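Local coordinates for putative uncharacterized protein (Pseudomonas phage 201phi2-1, PDB 3R4V) that is a phage tubulin-like protein of uncharacterised function that holds guanosine-5'-diphosphate and a magnesium ion in its nucleotide-binding domain, at residues Phe31-Lys36 with Thr48-Thr53. Numbering follows the deposited sequence.
Sequences FDTCDK and TLTKGT
L49 reaches forward to the chain that leaves strand 28-32, its CD1 lying 3.8 Å from CB of D35. CG stands anti to its own carbonyl carbon (chi1 -52°), which swings the isobutyl fork toward 31-36; L49 and T33 bury the most surface here, with T48 next. On the other face of the sheet T48 and F31 run side by side, and CB of T48 sits obliquely to the ring, 3.7 Å from CD2 of F31; L74 of helix 71-76 touches both side chains. Between the two faces the backbones pair in parallel. N of D32 donates to O of T48 at 3.3 Å, and N of T50 to O of D32 at 3.0 Å. This is the outer edge of the parallel part of the tubulin-type nucleotide-binding sheet, where 46-49 is the outermost strand and 28-32 lies between it and 6-10. At the end of strand 28-32 the side chain of D32 comes within about 4 Å of the bound GDP and of the magnesium ion; its OD2 accepts N of T33 at 2.8 Å, on the anti side and 34° out of the carboxylate plane. Beyond the strands the threonines take over. T33 lies alongside T50, CG2 of T33 3.4 Å from OG1 of T50, while T53 crosses T33 at about a right angle and V67 of helix 60-67 touches T33. OG1 of T53 donates to O of T33 at 2.7 Å, in the carbonyl plane and on a lone pair, and receives a hydrogen bond from OG1 of T50. The T53 hydroxyl thus links the T33 carbonyl to the hydroxyl of T50 in its own segment, and OG1 of T33 is hydrogen-bonded to OG of S94.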
loop_
_atom_site.group_PDB
_atom_site.type_symbol
_atom_site.label_atom_id
_atom_site.label_comp_id
_atom_site.label_asym_id
_atom_site.label_seq_id
_atom_site.Cartn_x
_atom_site.Cartn_y
_atom_site.Cartn_z
ATOM N N PHE A 31 -2.486 -8.844 -9.608
ATOM C CA PHE A 31 -3.845 -8.686 -10.114
ATOM C C PHE A 31 -4.011 -7.345 -10.825
ATOM O O PHE A 31 -3.490 -6.324 -10.375
ATOM C CB PHE A 31 -4.851 -8.783 -8.958
ATOM C CG PHE A 31 -4.740 -10.056 -8.179
ATOM C CD1 PHE A 31 -3.916 -10.136 -7.070
ATOM C CD2 PHE A 31 -5.423 -11.192 -8.585
ATOM C CE1 PHE A 31 -3.788 -11.320 -6.362
ATOM C CE2 PHE A 31 -5.300 -12.379 -7.887
ATOM C CZ PHE A 31 -4.478 -12.444 -6.770
ATOM N N ASP A 32 -4.742 -7.355 -11.934
ATOM C CA ASP A 32 -5.064 -6.133 -12.658
ATOM C C ASP A 32 -6.320 -6.362 -13.484
ATOM O O ASP A 32 -6.841 -7.478 -13.552
ATOM C CB ASP A 32 -3.901 -5.703 -13.568
ATOM C CG ASP A 32 -3.806 -4.184 -13.735
ATOM O OD1 ASP A 32 -2.755 -3.705 -14.211
ATOM O OD2 ASP A 32 -4.767 -3.462 -13.383
ATOM N N THR A 33 -6.795 -5.294 -14.113
ATOM C CA THR A 33 -8.030 -5.326 -14.885
ATOM C C THR A 33 -7.760 -5.456 -16.379
ATOM O O THR A 33 -8.674 -5.704 -17.172
ATOM C CB THR A 33 -8.849 -4.063 -14.619
ATOM O OG1 THR A 33 -8.011 -2.915 -14.797
ATOM C CG2 THR A 33 -9.380 -4.077 -13.186
ATOM N N CYS A 34 -6.498 -5.269 -16.756
ATOM C CA CYS A 34 -6.074 -5.516 -18.134
ATOM C C CYS A 34 -4.598 -5.884 -18.127
ATOM O O CYS A 34 -4.044 -6.179 -17.073
ATOM C CB CYS A 34 -6.340 -4.310 -19.039
ATOM S SG CYS A 34 -6.346 -4.695 -20.814
ATOM N N ASP A 35 -3.971 -5.900 -19.300
ATOM C CA ASP A 35 -2.581 -6.342 -19.400
ATOM C C ASP A 35 -1.597 -5.236 -19.790
ATOM O O ASP A 35 -0.498 -5.524 -20.268
ATOM C CB ASP A 35 -2.462 -7.531 -20.373
ATOM C CG ASP A 35 -2.766 -7.153 -21.823
ATOM O OD1 ASP A 35 -3.300 -6.052 -22.076
ATOM O OD2 ASP A 35 -2.474 -7.979 -22.719
ATOM N N LYS A 36 -1.982 -3.983 -19.580
ATOM C CA LYS A 36 -1.155 -2.854 -20.007
ATOM C C LYS A 36 0.220 -2.863 -19.343
ATOM O O LYS A 36 1.196 -2.358 -19.903
ATOM C CB LYS A 36 -1.868 -1.525 -19.737
ATOM C CG LYS A 36 -3.256 -1.441 -20.351
ATOM C CD LYS A 36 -3.831 -0.034 -20.270
ATOM C CE LYS A 36 -5.337 -0.040 -20.510
ATOM N NZ LYS A 36 -5.710 -0.720 -21.783
ATOM N N THR A 48 -3.083 -12.628 -12.497
ATOM C CA THR A 48 -4.493 -12.872 -12.764
ATOM C C THR A 48 -5.175 -11.571 -13.167
ATOM O O THR A 48 -5.108 -10.580 -12.446
ATOM C CB THR A 48 -5.199 -13.467 -11.537
ATOM O OG1 THR A 48 -4.488 -14.630 -11.089
ATOM C CG2 THR A 48 -6.637 -13.841 -11.875
ATOM N N LEU A 49 -5.809 -11.580 -14.338
ATOM C CA LEU A 49 -6.525 -10.409 -14.841
ATOM C C LEU A 49 -8.032 -10.636 -14.758
ATOM O O LEU A 49 -8.523 -11.687 -15.175
ATOM C CB LEU A 49 -6.132 -10.115 -16.293
ATOM C CG LEU A 49 -4.630 -10.014 -16.572
ATOM C CD1 LEU A 49 -4.386 -9.772 -18.054
ATOM C CD2 LEU A 49 -3.983 -8.925 -15.729
ATOM N N THR A 50 -8.750 -9.656 -14.205
ATOM C CA THR A 50 -10.200 -9.744 -14.084
ATOM C C THR A 50 -10.868 -9.763 -15.454
ATOM O O THR A 50 -10.313 -9.275 -16.442
ATOM C CB THR A 50 -10.792 -8.580 -13.249
ATOM O OG1 THR A 50 -10.356 -7.327 -13.791
ATOM C CG2 THR A 50 -10.340 -8.670 -11.799
ATOM N N LYS A 51 -12.061 -10.339 -15.498
ATOM C CA LYS A 51 -12.809 -10.487 -16.739
ATOM C C LYS A 51 -13.731 -9.292 -16.986
ATOM O O LYS A 51 -14.238 -8.676 -16.042
ATOM C CB LYS A 51 -13.620 -11.786 -16.705
ATOM C CG LYS A 51 -12.776 -13.048 -16.886
ATOM C CD LYS A 51 -13.226 -14.171 -15.957
ATOM C CE LYS A 51 -14.711 -14.470 -16.108
ATOM N NZ LYS A 51 -15.048 -15.013 -17.453
ATOM N N GLY A 52 -13.928 -8.963 -18.258
ATOM C CA GLY A 52 -14.843 -7.910 -18.657
ATOM C C GLY A 52 -14.476 -6.509 -18.209
ATOM O O GLY A 52 -15.354 -5.651 -18.082
ATOM N N THR A 53 -13.188 -6.260 -17.984
ATOM C CA THR A 53 -12.753 -4.971 -17.450
ATOM C C THR A 53 -11.769 -4.223 -18.343
ATOM O O THR A 53 -11.174 -3.237 -17.913
ATOM C CB THR A 53 -12.108 -5.110 -16.054
ATOM O OG1 THR A 53 -11.120 -6.146 -16.082
ATOM C CG2 THR A 53 -13.156 -5.437 -14.998
#